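Local coordinates for uncharacterized protein (Pseudomonas aeruginosa, PDB 4O5P) that probably hydrolyses membrane phospholipids as a toxic effector delivered by the type VI secretion system, using a catalytic domain of the alpha/beta hydrolase family, at residues V184-G189 and Q807-Q812; M229-Y234 and R244-W249; N248-L253 and I272-L277; V711-V716 and I759-V764. All blocks are in the same frame, centred on the assembly; numbering follows the deposited sequence.

Contact 1. Residues V184-G189 and Q807-Q812; sequences VSTLTG and QVLLAQ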
loop_
_atom_site.group_PDB
_atom_site.type_symbol
_atom_site.label_atom_id
_atom_site.label_comp_id
_atom_site.label_asym_id
_atom_site.label_seq_id
_atom_site.Cartn_x
_atom_site.Cartn_y
_atom_site.Cartn_z
ATOM N N VAL A 184 -1.650 -13.298 -20.350
ATOM C CA VAL A 184 -0.912 -14.405 -20.935
ATOM C C VAL A 184 -1.891 -15.191 -21.787
ATOM O O VAL A 184 -2.963 -15.558 -21.311
ATOM C CB VAL A 184 -0.336 -15.327 -19.855
ATOM C CG1 VAL A 184 0.518 -16.414 -20.487
ATOM C CG2 VAL A 184 0.479 -14.517 -18.853
ATOM N N SER A 185 -1.543 -15.428 -23.050
ATOM C CA SER A 185 -2.392 -16.232 -23.927
ATOM C C SER A 185 -1.665 -17.499 -24.383
ATOM O O SER A 185 -0.454 -17.481 -24.636
ATOM C CB SER A 185 -2.858 -15.428 -25.145
ATOM O OG SER A 185 -1.900 -15.461 -26.185
ATOM N N THR A 186 -2.422 -18.591 -24.485
ATOM C CA THR A 186 -1.907 -19.880 -24.947
ATOM C C THR A 186 -1.229 -19.750 -26.309
ATOM O O THR A 186 -0.276 -20.457 -26.616
ATOM C CB THR A 186 -3.050 -20.911 -25.034
ATOM O OG1 THR A 186 -4.087 -20.408 -25.891
ATOM C CG2 THR A 186 -3.641 -21.158 -23.648
ATOM N N LEU A 187 -1.712 -18.811 -27.112
ATOM C CA LEU A 187 -1.204 -18.633 -28.468
ATOM C C LEU A 187 0.090 -17.819 -28.585
ATOM O O LEU A 187 0.980 -18.164 -29.373
ATOM C CB LEU A 187 -2.281 -17.974 -29.323
ATOM C CG LEU A 187 -2.090 -18.075 -30.827
ATOM C CD1 LEU A 187 -1.793 -19.517 -31.215
ATOM C CD2 LEU A 187 -3.344 -17.554 -31.540
ATOM N N THR A 188 0.180 -16.727 -27.829
ATOM C CA THR A 188 1.286 -15.782 -27.988
ATOM C C THR A 188 2.118 -15.545 -26.721
ATOM O O THR A 188 3.139 -14.856 -26.775
ATOM C CB THR A 188 0.786 -14.405 -28.511
ATOM O OG1 THR A 188 -0.360 -13.987 -27.758
ATOM C CG2 THR A 188 0.421 -14.480 -29.990
ATOM N N GLY A 189 1.682 -16.084 -25.585
ATOM C CA GLY A 189 2.405 -15.896 -24.334
ATOM C C GLY A 189 2.118 -14.550 -23.689
ATOM O O GLY A 189 0.957 -14.142 -23.584
ATOM N N GLN A 807 -2.850 -31.811 -24.194
ATOM C CA GLN A 807 -3.982 -31.830 -23.250
ATOM C C GLN A 807 -4.034 -30.572 -22.377
ATOM O O GLN A 807 -5.112 -29.958 -22.202
ATOM C CB GLN A 807 -3.980 -33.086 -22.385
ATOM C CG GLN A 807 -4.922 -34.173 -22.905
ATOM C CD GLN A 807 -4.595 -35.527 -22.334
ATOM O OE1 GLN A 807 -3.640 -35.669 -21.574
ATOM N NE2 GLN A 807 -5.384 -36.536 -22.699
ATOM N N VAL A 808 -2.879 -30.189 -21.834
ATOM C CA VAL A 808 -2.805 -28.925 -21.084
ATOM C C VAL A 808 -3.424 -27.781 -21.885
ATOM O O VAL A 808 -4.252 -27.029 -21.373
ATOM C CB VAL A 808 -1.353 -28.560 -20.724
ATOM C CG1 VAL A 808 -1.278 -27.167 -20.106
ATOM C CG2 VAL A 808 -0.759 -29.607 -19.785
ATOM N N LEU A 809 -3.033 -27.694 -23.153
ATOM C CA LEU A 809 -3.461 -26.649 -24.073
ATOM C C LEU A 809 -4.951 -26.685 -24.362
ATOM O O LEU A 809 -5.584 -25.643 -24.460
ATOM C CB LEU A 809 -2.670 -26.733 -25.383
ATOM C CG LEU A 809 -3.192 -25.882 -26.546
ATOM C CD1 LEU A 809 -3.079 -24.397 -26.242
ATOM C CD2 LEU A 809 -2.457 -26.231 -27.830
ATOM N N LEU A 810 -5.507 -27.879 -24.521
ATOM C CA LEU A 810 -6.949 -28.010 -24.682
ATOM C C LEU A 810 -7.678 -27.410 -23.466
ATOM O O LEU A 810 -8.618 -26.597 -23.614
ATOM C CB LEU A 810 -7.314 -29.487 -24.863
ATOM C CG LEU A 810 -8.802 -29.800 -24.872
ATOM C CD1 LEU A 810 -9.454 -29.057 -26.018
ATOM C CD2 LEU A 810 -9.026 -31.299 -24.990
ATOM N N ALA A 811 -7.219 -27.779 -22.269
ATOM C CA ALA A 811 -7.833 -27.249 -21.041
ATOM C C ALA A 811 -7.719 -25.724 -20.938
ATOM O O ALA A 811 -8.714 -25.024 -20.697
ATOM C CB ALA A 811 -7.226 -27.906 -19.809
ATOM N N GLN A 812 -6.500 -25.223 -21.106
ATOM C CA GLN A 812 -6.230 -23.788 -21.083
ATOM C C GLN A 812 -7.058 -23.021 -22.115
ATOM O O GLN A 812 -7.602 -21.954 -21.819
ATOM C CB GLN A 812 -4.740 -23.542 -21.326
ATOM C CG GLN A 812 -3.837 -23.885 -20.156
ATOM C CD GLN A 812 -4.069 -22.975 -18.959
ATOM O OE1 GLN A 812 -3.852 -21.759 -19.025
ATOM N NE2 GLN A 812 -4.515 -23.560 -17.858
#

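Contact 2. Residues M229-Y234 and R244-W249; sequences MRLYIY and RAFANW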
loop_
_atom_site.group_PDB
_atom_site.type_symbol
_atom_site.label_atom_id
_atom_site.label_comp_id
_atom_site.label_asym_id
_atom_site.label_seq_id
_atom_site.Cartn_x
_atom_site.Cartn_y
_atom_site.Cartn_z
HETATM N N MSE A 229 1.132 24.666 -11.510
HETATM C CA MSE A 229 0.439 23.558 -10.898
HETATM C C MSE A 229 1.283 22.983 -9.789
HETATM O O MSE A 229 2.413 22.570 -10.013
HETATM C CB MSE A 229 0.130 22.500 -11.939
HETATM C CG MSE A 229 -0.979 22.982 -12.826
HETATM SE SE MSE A 229 -1.712 21.756 -14.047
HETATM C CE MSE A 229 -1.715 20.068 -13.001
ATOM N N ARG A 230 0.705 22.962 -8.592
ATOM C CA ARG A 230 1.411 22.584 -7.382
ATOM C C ARG A 230 0.650 21.440 -6.732
ATOM O O ARG A 230 -0.547 21.574 -6.453
ATOM C CB ARG A 230 1.474 23.784 -6.444
ATOM C CG ARG A 230 2.043 25.037 -7.095
ATOM C CD ARG A 230 3.469 24.808 -7.515
ATOM N NE ARG A 230 4.069 25.960 -8.193
ATOM C CZ ARG A 230 5.191 25.890 -8.906
ATOM N NH1 ARG A 230 5.833 24.730 -9.029
ATOM N NH2 ARG A 230 5.678 26.974 -9.491
ATOM N N LEU A 231 1.338 20.318 -6.501
ATOM C CA LEU A 231 0.669 19.078 -6.089
ATOM C C LEU A 231 0.989 18.690 -4.645
ATOM O O LEU A 231 2.120 18.813 -4.199
ATOM C CB LEU A 231 1.055 17.911 -7.003
ATOM C CG LEU A 231 0.672 17.962 -8.486
ATOM C CD1 LEU A 231 0.739 16.597 -9.108
ATOM C CD2 LEU A 231 -0.694 18.532 -8.669
ATOM N N TYR A 232 -0.030 18.227 -3.931
ATOM C CA TYR A 232 0.098 17.697 -2.580
ATOM C C TYR A 232 -0.524 16.310 -2.653
ATOM O O TYR A 232 -1.700 16.167 -3.013
ATOM C CB TYR A 232 -0.619 18.615 -1.581
ATOM C CG TYR A 232 -0.286 20.064 -1.862
ATOM C CD1 TYR A 232 -0.997 20.782 -2.821
ATOM C CD2 TYR A 232 0.773 20.693 -1.221
ATOM C CE1 TYR A 232 -0.679 22.088 -3.115
ATOM C CE2 TYR A 232 1.099 22.011 -1.516
ATOM C CZ TYR A 232 0.365 22.696 -2.457
ATOM O OH TYR A 232 0.675 24.003 -2.761
ATOM N N ILE A 233 0.281 15.287 -2.361
ATOM C CA ILE A 233 -0.088 13.897 -2.658
ATOM C C ILE A 233 0.060 13.054 -1.392
ATOM O O ILE A 233 1.120 13.072 -0.775
ATOM C CB ILE A 233 0.856 13.281 -3.734
ATOM C CG1 ILE A 233 1.002 14.196 -4.967
ATOM C CG2 ILE A 233 0.390 11.885 -4.138
ATOM C CD1 ILE A 233 -0.190 14.223 -5.886
ATOM N N TYR A 234 -0.984 12.322 -1.006
ATOM C CA TYR A 234 -0.927 11.483 0.190
ATOM C C TYR A 234 -1.211 10.042 -0.238
ATOM O O TYR A 234 -2.100 9.811 -1.053
ATOM C CB TYR A 234 -1.969 11.933 1.239
ATOM C CG TYR A 234 -1.951 13.423 1.562
ATOM C CD1 TYR A 234 -0.840 14.018 2.143
ATOM C CD2 TYR A 234 -3.056 14.222 1.290
ATOM C CE1 TYR A 234 -0.820 15.374 2.435
ATOM C CE2 TYR A 234 -3.052 15.577 1.583
ATOM C CZ TYR A 234 -1.937 16.142 2.156
ATOM O OH TYR A 234 -1.932 17.487 2.429
ATOM N N ARG A 244 3.986 6.866 -5.385
ATOM C CA ARG A 244 5.381 6.908 -5.822
ATOM C C ARG A 244 5.515 6.662 -7.321
ATOM O O ARG A 244 6.237 7.390 -8.030
ATOM C CB ARG A 244 6.205 5.926 -4.979
ATOM C CG ARG A 244 6.229 6.381 -3.518
ATOM C CD ARG A 244 6.723 5.312 -2.533
ATOM N NE ARG A 244 8.149 5.008 -2.654
ATOM C CZ ARG A 244 8.837 4.369 -1.716
ATOM N NH1 ARG A 244 8.226 4.016 -0.595
ATOM N NH2 ARG A 244 10.127 4.091 -1.884
ATOM N N ALA A 245 4.790 5.660 -7.814
ATOM C CA ALA A 245 4.753 5.438 -9.256
ATOM C C ALA A 245 4.164 6.656 -9.974
ATOM O O ALA A 245 4.688 7.088 -10.992
ATOM C CB ALA A 245 3.968 4.163 -9.583
ATOM N N PHE A 246 3.085 7.217 -9.433
ATOM C CA PHE A 246 2.481 8.452 -9.943
ATOM C C PHE A 246 3.520 9.570 -10.086
ATOM O O PHE A 246 3.645 10.186 -11.143
ATOM C CB PHE A 246 1.343 8.878 -9.007
ATOM C CG PHE A 246 0.808 10.269 -9.251
ATOM C CD1 PHE A 246 1.362 11.373 -8.593
ATOM C CD2 PHE A 246 -0.277 10.468 -10.089
ATOM C CE1 PHE A 246 0.862 12.641 -8.800
ATOM C CE2 PHE A 246 -0.791 11.741 -10.301
ATOM C CZ PHE A 246 -0.218 12.836 -9.656
ATOM N N ALA A 247 4.274 9.824 -9.027
ATOM C CA ALA A 247 5.310 10.855 -9.050
ATOM C C ALA A 247 6.313 10.612 -10.178
ATOM O O ALA A 247 6.637 11.547 -10.933
ATOM C CB ALA A 247 6.019 10.938 -7.702
ATOM N N ASN A 248 6.797 9.374 -10.306
ATOM C CA ASN A 248 7.698 9.050 -11.424
ATOM C C ASN A 248 7.101 9.169 -12.838
ATOM O O ASN A 248 7.724 9.747 -13.741
ATOM C CB ASN A 248 8.341 7.669 -11.236
ATOM C CG ASN A 248 9.489 7.703 -10.245
ATOM O OD1 ASN A 248 10.382 8.548 -10.348
ATOM N ND2 ASN A 248 9.448 6.819 -9.252
ATOM N N TRP A 249 5.915 8.607 -13.050
ATOM C CA TRP A 249 5.236 8.743 -14.346
ATOM C C TRP A 249 4.928 10.213 -14.687
ATOM O O TRP A 249 4.945 10.629 -15.857
ATOM C CB TRP A 249 3.951 7.896 -14.373
ATOM C CG TRP A 249 4.209 6.416 -14.226
ATOM C CD1 TRP A 249 5.429 5.798 -14.059
ATOM C CD2 TRP A 249 3.229 5.362 -14.233
ATOM N NE1 TRP A 249 5.256 4.435 -13.964
ATOM C CE2 TRP A 249 3.920 4.141 -14.061
ATOM C CE3 TRP A 249 1.837 5.333 -14.371
ATOM C CZ2 TRP A 249 3.265 2.905 -14.029
ATOM C CZ3 TRP A 249 1.184 4.100 -14.339
ATOM C CH2 TRP A 249 1.900 2.906 -14.159
#

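Contact 3. Residues N248-L253 and I272-L277; sequences NWLQEL and ISIEFL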
loop_
_atom_site.group_PDB
_atom_site.type_symbol
_atom_site.label_atom_id
_atom_site.label_comp_id
_atom_site.label_asym_id
_atom_site.label_seq_id
_atom_site.Cartn_x
_atom_site.Cartn_y
_atom_site.Cartn_z
ATOM N N ASN A 248 6.797 9.374 -10.306
ATOM C CA ASN A 248 7.698 9.050 -11.424
ATOM C C ASN A 248 7.101 9.169 -12.838
ATOM O O ASN A 248 7.724 9.747 -13.741
ATOM C CB ASN A 248 8.341 7.669 -11.236
ATOM C CG ASN A 248 9.489 7.703 -10.245
ATOM O OD1 ASN A 248 10.382 8.548 -10.348
ATOM N ND2 ASN A 248 9.448 6.819 -9.252
ATOM N N TRP A 249 5.915 8.607 -13.050
ATOM C CA TRP A 249 5.236 8.743 -14.346
ATOM C C TRP A 249 4.928 10.213 -14.687
ATOM O O TRP A 249 4.945 10.629 -15.857
ATOM C CB TRP A 249 3.951 7.896 -14.373
ATOM C CG TRP A 249 4.209 6.416 -14.226
ATOM C CD1 TRP A 249 5.429 5.798 -14.059
ATOM C CD2 TRP A 249 3.229 5.362 -14.233
ATOM N NE1 TRP A 249 5.256 4.435 -13.964
ATOM C CE2 TRP A 249 3.920 4.141 -14.061
ATOM C CE3 TRP A 249 1.837 5.333 -14.371
ATOM C CZ2 TRP A 249 3.265 2.905 -14.029
ATOM C CZ3 TRP A 249 1.184 4.100 -14.339
ATOM C CH2 TRP A 249 1.900 2.906 -14.159
ATOM N N LEU A 250 4.673 11.014 -13.663
ATOM C CA LEU A 250 4.379 12.415 -13.883
ATOM C C LEU A 250 5.665 13.124 -14.292
ATOM O O LEU A 250 5.672 13.947 -15.224
ATOM C CB LEU A 250 3.763 13.035 -12.640
ATOM C CG LEU A 250 3.452 14.530 -12.714
ATOM C CD1 LEU A 250 2.488 14.828 -13.871
ATOM C CD2 LEU A 250 2.870 14.995 -11.394
ATOM N N GLN A 251 6.755 12.786 -13.611
ATOM C CA GLN A 251 8.039 13.393 -13.934
ATOM C C GLN A 251 8.439 13.070 -15.362
ATOM O O GLN A 251 8.874 13.959 -16.104
ATOM C CB GLN A 251 9.132 12.925 -12.981
ATOM C CG GLN A 251 10.433 13.658 -13.189
ATOM C CD GLN A 251 11.569 13.082 -12.374
ATOM O OE1 GLN A 251 11.585 11.885 -12.054
ATOM N NE2 GLN A 251 12.537 13.932 -12.037
ATOM N N GLU A 252 8.286 11.800 -15.730
ATOM C CA GLU A 252 8.533 11.335 -17.087
ATOM C C GLU A 252 7.686 12.117 -18.106
ATOM O O GLU A 252 8.183 12.511 -19.167
ATOM C CB GLU A 252 8.256 9.818 -17.174
ATOM C CG GLU A 252 7.182 9.429 -18.194
ATOM C CD GLU A 252 6.355 8.195 -17.798
ATOM O OE1 GLU A 252 6.964 7.149 -17.420
ATOM O OE2 GLU A 252 5.094 8.280 -17.888
ATOM N N LEU A 253 6.414 12.348 -17.777
ATOM C CA LEU A 253 5.504 13.043 -18.692
ATOM C C LEU A 253 5.784 14.539 -18.870
ATOM O O LEU A 253 5.472 15.122 -19.918
ATOM C CB LEU A 253 4.071 12.892 -18.204
ATOM C CG LEU A 253 3.326 11.664 -18.710
ATOM C CD1 LEU A 253 2.138 11.366 -17.810
ATOM C CD2 LEU A 253 2.868 11.911 -20.136
ATOM N N ILE A 272 5.151 22.713 -13.130
ATOM C CA ILE A 272 4.488 21.763 -12.245
ATOM C C ILE A 272 5.483 21.200 -11.250
ATOM O O ILE A 272 6.636 20.896 -11.591
ATOM C CB ILE A 272 3.811 20.602 -13.038
ATOM C CG1 ILE A 272 2.984 19.701 -12.109
ATOM C CG2 ILE A 272 4.845 19.799 -13.845
ATOM C CD1 ILE A 272 2.158 18.660 -12.869
ATOM N N SER A 273 5.035 21.057 -10.008
ATOM C CA SER A 273 5.874 20.455 -8.981
ATOM C C SER A 273 5.017 19.688 -7.986
ATOM O O SER A 273 3.859 20.021 -7.781
ATOM C CB SER A 273 6.634 21.559 -8.255
ATOM O OG SER A 273 5.744 22.332 -7.464
ATOM N N ILE A 274 5.591 18.653 -7.381
ATOM C CA ILE A 274 4.990 18.040 -6.204
ATOM C C ILE A 274 5.566 18.752 -4.975
ATOM O O ILE A 274 6.692 18.497 -4.574
ATOM C CB ILE A 274 5.251 16.513 -6.143
ATOM C CG1 ILE A 274 4.495 15.798 -7.274
ATOM C CG2 ILE A 274 4.824 15.953 -4.779
ATOM C CD1 ILE A 274 4.790 14.287 -7.393
ATOM N N GLU A 275 4.799 19.676 -4.410
ATOM C CA GLU A 275 5.207 20.431 -3.223
ATOM C C GLU A 275 5.347 19.517 -2.004
ATOM O O GLU A 275 6.154 19.795 -1.103
ATOM C CB GLU A 275 4.160 21.498 -2.911
ATOM C CG GLU A 275 4.025 22.598 -3.957
ATOM C CD GLU A 275 5.315 23.351 -4.154
ATOM O OE1 GLU A 275 5.759 24.025 -3.202
ATOM O OE2 GLU A 275 5.907 23.240 -5.255
ATOM N N PHE A 276 4.559 18.435 -1.971
ATOM C CA PHE A 276 4.591 17.522 -0.822
ATOM C C PHE A 276 4.103 16.108 -1.175
ATOM O O PHE A 276 3.031 15.934 -1.744
ATOM C CB PHE A 276 3.749 18.087 0.331
ATOM C CG PHE A 276 3.825 17.269 1.607
ATOM C CD1 PHE A 276 4.848 17.489 2.531
ATOM C CD2 PHE A 276 2.885 16.279 1.873
ATOM C CE1 PHE A 276 4.927 16.732 3.708
ATOM C CE2 PHE A 276 2.952 15.517 3.033
ATOM C CZ PHE A 276 3.970 15.745 3.953
ATOM N N LEU A 277 4.905 15.107 -0.829
ATOM C CA LEU A 277 4.527 13.717 -1.021
ATOM C C LEU A 277 4.526 13.051 0.366
ATOM O O LEU A 277 5.583 12.898 0.994
ATOM C CB LEU A 277 5.531 13.038 -1.959
ATOM C CG LEU A 277 5.356 11.573 -2.350
ATOM C CD1 LEU A 277 4.057 11.387 -3.152
ATOM C CD2 LEU A 277 6.574 11.141 -3.158
#

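Contact 4. Residues V711-V716 and I759-V764; sequences VMLASV and IALPMV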
loop_
_atom_site.group_PDB
_atom_site.type_symbol
_atom_site.label_atom_id
_atom_site.label_comp_id
_atom_site.label_asym_id
_atom_site.label_seq_id
_atom_site.Cartn_x
_atom_site.Cartn_y
_atom_site.Cartn_z
ATOM N N VAL A 711 7.614 -23.220 -20.443
ATOM C CA VAL A 711 6.411 -22.818 -21.168
ATOM C C VAL A 711 5.757 -21.615 -20.490
ATOM O O VAL A 711 5.883 -21.446 -19.274
ATOM C CB VAL A 711 5.398 -23.984 -21.256
ATOM C CG1 VAL A 711 4.699 -24.194 -19.914
ATOM C CG2 VAL A 711 4.376 -23.708 -22.325
HETATM N N MSE A 712 5.081 -20.770 -21.269
HETATM C CA MSE A 712 4.252 -19.710 -20.689
HETATM C C MSE A 712 2.880 -20.274 -20.327
HETATM O O MSE A 712 2.304 -21.073 -21.075
HETATM C CB MSE A 712 4.075 -18.533 -21.659
HETATM C CG MSE A 712 5.334 -17.711 -21.917
HETATM SE SE MSE A 712 5.956 -16.622 -20.411
HETATM C CE MSE A 712 4.386 -15.466 -20.223
ATOM N N LEU A 713 2.355 -19.866 -19.179
ATOM C CA LEU A 713 1.040 -20.328 -18.751
ATOM C C LEU A 713 0.426 -19.318 -17.784
ATOM O O LEU A 713 1.145 -18.691 -16.993
ATOM C CB LEU A 713 1.149 -21.708 -18.085
ATOM C CG LEU A 713 -0.019 -22.691 -18.268
ATOM C CD1 LEU A 713 -0.130 -23.099 -19.712
ATOM C CD2 LEU A 713 0.133 -23.936 -17.393
ATOM N N ALA A 714 -0.896 -19.166 -17.837
ATOM C CA ALA A 714 -1.581 -18.173 -17.001
ATOM C C ALA A 714 -1.422 -18.487 -15.518
ATOM O O ALA A 714 -1.278 -17.574 -14.701
ATOM C CB ALA A 714 -3.070 -18.066 -17.376
ATOM N N SER A 715 -1.433 -19.782 -15.192
ATOM C CA SER A 715 -1.307 -20.255 -13.809
ATOM C C SER A 715 -0.401 -21.471 -13.766
ATOM O O SER A 715 -0.530 -22.379 -14.593
ATOM C CB SER A 715 -2.670 -20.648 -13.230
ATOM O OG SER A 715 -3.190 -19.621 -12.406
ATOM N N VAL A 716 0.497 -21.498 -12.788
ATOM C CA VAL A 716 1.468 -22.575 -12.677
ATOM C C VAL A 716 1.521 -23.181 -11.271
ATOM O O VAL A 716 1.823 -22.489 -10.289
ATOM C CB VAL A 716 2.885 -22.078 -13.049
ATOM C CG1 VAL A 716 3.928 -23.144 -12.725
ATOM C CG2 VAL A 716 2.952 -21.699 -14.510
ATOM N N ILE A 759 -0.832 -32.163 -15.221
ATOM C CA ILE A 759 0.286 -32.620 -16.056
ATOM C C ILE A 759 1.585 -31.864 -15.760
ATOM O O ILE A 759 1.572 -30.657 -15.517
ATOM C CB ILE A 759 -0.083 -32.547 -17.568
ATOM C CG1 ILE A 759 -1.169 -33.580 -17.898
ATOM C CG2 ILE A 759 1.113 -32.800 -18.454
ATOM C CD1 ILE A 759 -1.837 -33.369 -19.264
ATOM N N ALA A 760 2.705 -32.584 -15.761
ATOM C CA ALA A 760 4.005 -31.985 -15.474
ATOM C C ALA A 760 4.481 -31.047 -16.595
ATOM O O ALA A 760 4.405 -31.385 -17.775
ATOM C CB ALA A 760 5.044 -33.084 -15.205
ATOM N N LEU A 761 4.995 -29.881 -16.212
ATOM C CA LEU A 761 5.542 -28.928 -17.168
ATOM C C LEU A 761 7.054 -29.114 -17.336
ATOM O O LEU A 761 7.761 -29.438 -16.382
ATOM C CB LEU A 761 5.216 -27.489 -16.741
ATOM C CG LEU A 761 3.735 -27.110 -16.787
ATOM C CD1 LEU A 761 3.512 -25.732 -16.186
ATOM C CD2 LEU A 761 3.210 -27.155 -18.214
ATOM N N PRO A 762 7.558 -28.891 -18.556
ATOM C CA PRO A 762 8.999 -28.972 -18.829
ATOM C C PRO A 762 9.812 -27.976 -17.990
ATOM O O PRO A 762 9.453 -26.799 -17.905
ATOM C CB PRO A 762 9.089 -28.587 -20.312
ATOM C CG PRO A 762 7.849 -27.774 -20.571
ATOM C CD PRO A 762 6.796 -28.410 -19.724
HETATM N N MSE A 763 10.885 -28.458 -17.374
HETATM C CA MSE A 763 11.807 -27.614 -16.623
HETATM C C MSE A 763 13.111 -27.529 -17.393
HETATM O O MSE A 763 13.484 -28.456 -18.112
HETATM C CB MSE A 763 12.125 -28.217 -15.253
HETATM C CG MSE A 763 10.928 -28.552 -14.390
HETATM SE SE MSE A 763 9.915 -26.976 -13.894
HETATM C CE MSE A 763 11.354 -25.894 -13.142
ATOM N N VAL A 764 13.810 -26.418 -17.235
ATOM C CA VAL A 764 15.131 -26.263 -17.808
ATOM C C VAL A 764 16.016 -25.944 -16.616
ATOM O O VAL A 764 15.508 -25.527 -15.575
ATOM C CB VAL A 764 15.142 -25.118 -18.827
ATOM C CG1 VAL A 764 16.468 -25.060 -19.561
ATOM C CG2 VAL A 764 13.994 -25.290 -19.830
#

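Contact 1. Residues V184-G189 and Q807-Q812
Thr-186 rests against helix 803-814 with the carbon part of its side chain, meeting Leu-809 and Gln-812, residues three apart that lie on one flank of the helix. The tight part of the contact is small. The methyl CG2 of Thr-186 lies 3.5 Å from CB of Gln-812, and CB of Thr-186 lies 3.7 Å from the branch CD1 of Leu-809; both pairs cross obliquely. The chi1 of Thr-186 (56°) sets OG1 between the backbone N and the carbonyl carbon, which leaves CG2 anti to the carbonyl carbon and turned to Gln-812, a place where a short beta-branched residue fits between the two partners. Leu-809 leaves the helix across the line to the hairpin, and only its end, CD1, comes near. Gln-812 offers its CB, while the rest of its chain bends at chi2 (-66°) and carries the amide away from Thr-186.

Beyond this patch the contact loosens toward solvent. Leu-187 and Thr-188 of the turn and Leu-810 of the helix are exposed. The turn is kept in shape from within: Ser-185 OG and Thr-188 OG1 are hydrogen-bonded at 2.6 Å, and the Gly-189 N to Ser-185 O bond is 2.7 Å. Two residues, Thr-188 and Gly-189, stand against the single Ser-185, which makes a classic beta bulge, and the positive phi of Gly-189 (80°) suits a residue without a side chain.

A short hairpin, strands 184-185 and 189-190, is thus joined to the last modelled helix. Helix 795-798 sits beside both: Ala-796 bonds the backbone of Thr-186, and Leu-795 packs on Leu-809 and Gln-812.

Contact 2. Residues M229-Y234 and R244-W249
Phe-246 reaches from helix 238-254 to the strand 225-236, where Leu-231 and Ile-233 receive its ring. The contacts between the segments are apolar. Leu-231 brings CD1 up to the rim of the ring, almost level with it, 3.9 Å from CZ of Phe-246. Ile-233 comes obliquely to the ring, its CD1 lying 3.5 Å from CE1 of Phe-246. With CG of Phe-246 anti to the backbone N (chi1 168°), the ring extends from the helix toward the sheet and its far corner, CE1 and CZ, does the touching. A large flat residue can span the gap between a helix and a sheet, and branched aliphatic residues supply the methyl groups to meet it.

Polar interactions belong to the other faces of both elements. Strand residues alternate, and Arg-230 and Tyr-232 leave from the face opposite Leu-231 and Ile-233: Arg-230 forms a salt bridge with Asp-37, and the hydroxyl of Tyr-232 is hydrogen-bonded to His-66 ND1. On the helix, Arg-244 points away from the strand and gives its guanidinium to the carbonyls of Met-306, Asp-347 and Ser-348, which satisfy a charged group in a buried place.

The strand runs into, and the helix out of, what is probably a nucleophile elbow (Gly-235, Ser-237, Gly-239), as in alpha/beta hydrolases; Ile-233 lies close to it without touching. Parallel strands 62-71 and 270-280 border strand 225-236. Leu-69 of the former also packs on Phe-246, while Leu-153 of helix 139-162 covers Leu-231.

Contact 3. Residues N248-L253 and I272-L277
Leu-250 and Ile-272 meet tip to tip between helix 238-254 and strand 270-280. Both methyl branches of Leu-250, CD1 and CD2, stand 4.0 Å from CD1 of Ile-272, so the forked end of the leucine straddles the terminal methyl of the isoleucine. Ile-274 joins more distantly, its CD1 lying 4.5 Å from CD2 of Leu-250.

Ile-272 is fully extended (chi1 -174°, chi2 173°), which carries CD1 out from the sheet to the helix. Ile-272 and Ile-274 share a strand face because alternate residues do, while Ser-273 points away and takes a hydrogen bond from Arg-230 NH1. The backbone of Ser-273 is hydrogen-bonded to Met-229 and Leu-231 of the adjacent parallel strand.

Farther out, Asn-248 ND2 bonds the carbonyls of Thr-305 and Arg-307, and Arg-199 serves twice, in a salt bridge with Glu-252 and a cation-pi interaction with Trp-249. Strand 225-236, helix 238-254 and strand 270-280 form a beta-alpha-beta unit, as in alpha/beta hydrolases, whose helix-sheet interface branched aliphatic side chains fill.

Contact between the two segments is therefore purely hydrophobic and non-directional: shape and burial join helix to sheet, while the directional hydrogen bonds and charges around it probably set how the helix lies.

Contact 4. Residues V711-V716 and I759-V764
Leu-761, which carries this contact by touching Val-711, Leu-713 and Val-716, is itself held by a backbone hydrogen bond to Ala-752 of strand 749-753. The next residue, Pro-762, has no N-H to give and is bonded through its backbone to Gly-710, just before Val-711. These backbone bonds, both to residues outside the two segments, flank a meeting that is itself apolar.

The two branches of Leu-761 divide the work. CD2 lies 3.7 Å from CG1 of Val-711, the two side chains lying roughly perpendicular. CD1 serves the other two partners, 4.0 Å from CD2 of Leu-713 and 4.3 Å from CG1 of Val-716. The branch of Val-711 that touches is the one wedged between its backbone N and carbonyl carbon (chi1 75°). A leucine suits the place because its fork can reach three separated aliphatic groups from a single backbone position.

All four residues are buried within the C-terminal family region. Residues 711-714 lead into strand 715-723, the middle of a three-stranded antiparallel sheet flanked by strands 596-604 and 749-753, and residues 759-764 follow the latter. Leu-795 of helix 795-798 packs on Val-711 and Leu-713, and Ile-759 lies on helix 803-814.

How the contacts relate
From the N terminus, residues 184-189 come first, and contact 1 closes only when the chain reaches 807-812, a loop so long that the other three contacts fall within it. Contact 2 ties a central strand to the helix that follows it. Contact 3 starts from Asn-248 and Trp-249, at which contact 2 finishes, and links that helix to the adjacent parallel strand; Leu-231 and Leu-250 touch between them. Contact 4 closes a later, separate loop in the C-terminal region. It touches contact 1 through Ile-759 on Val-808 and Leu-713 on Gln-812. Contacts 2 and 3, in the alpha/beta core, have centres 39 to 41 Å from those of contacts 1 and 4, where hairpin and C-terminal region meet.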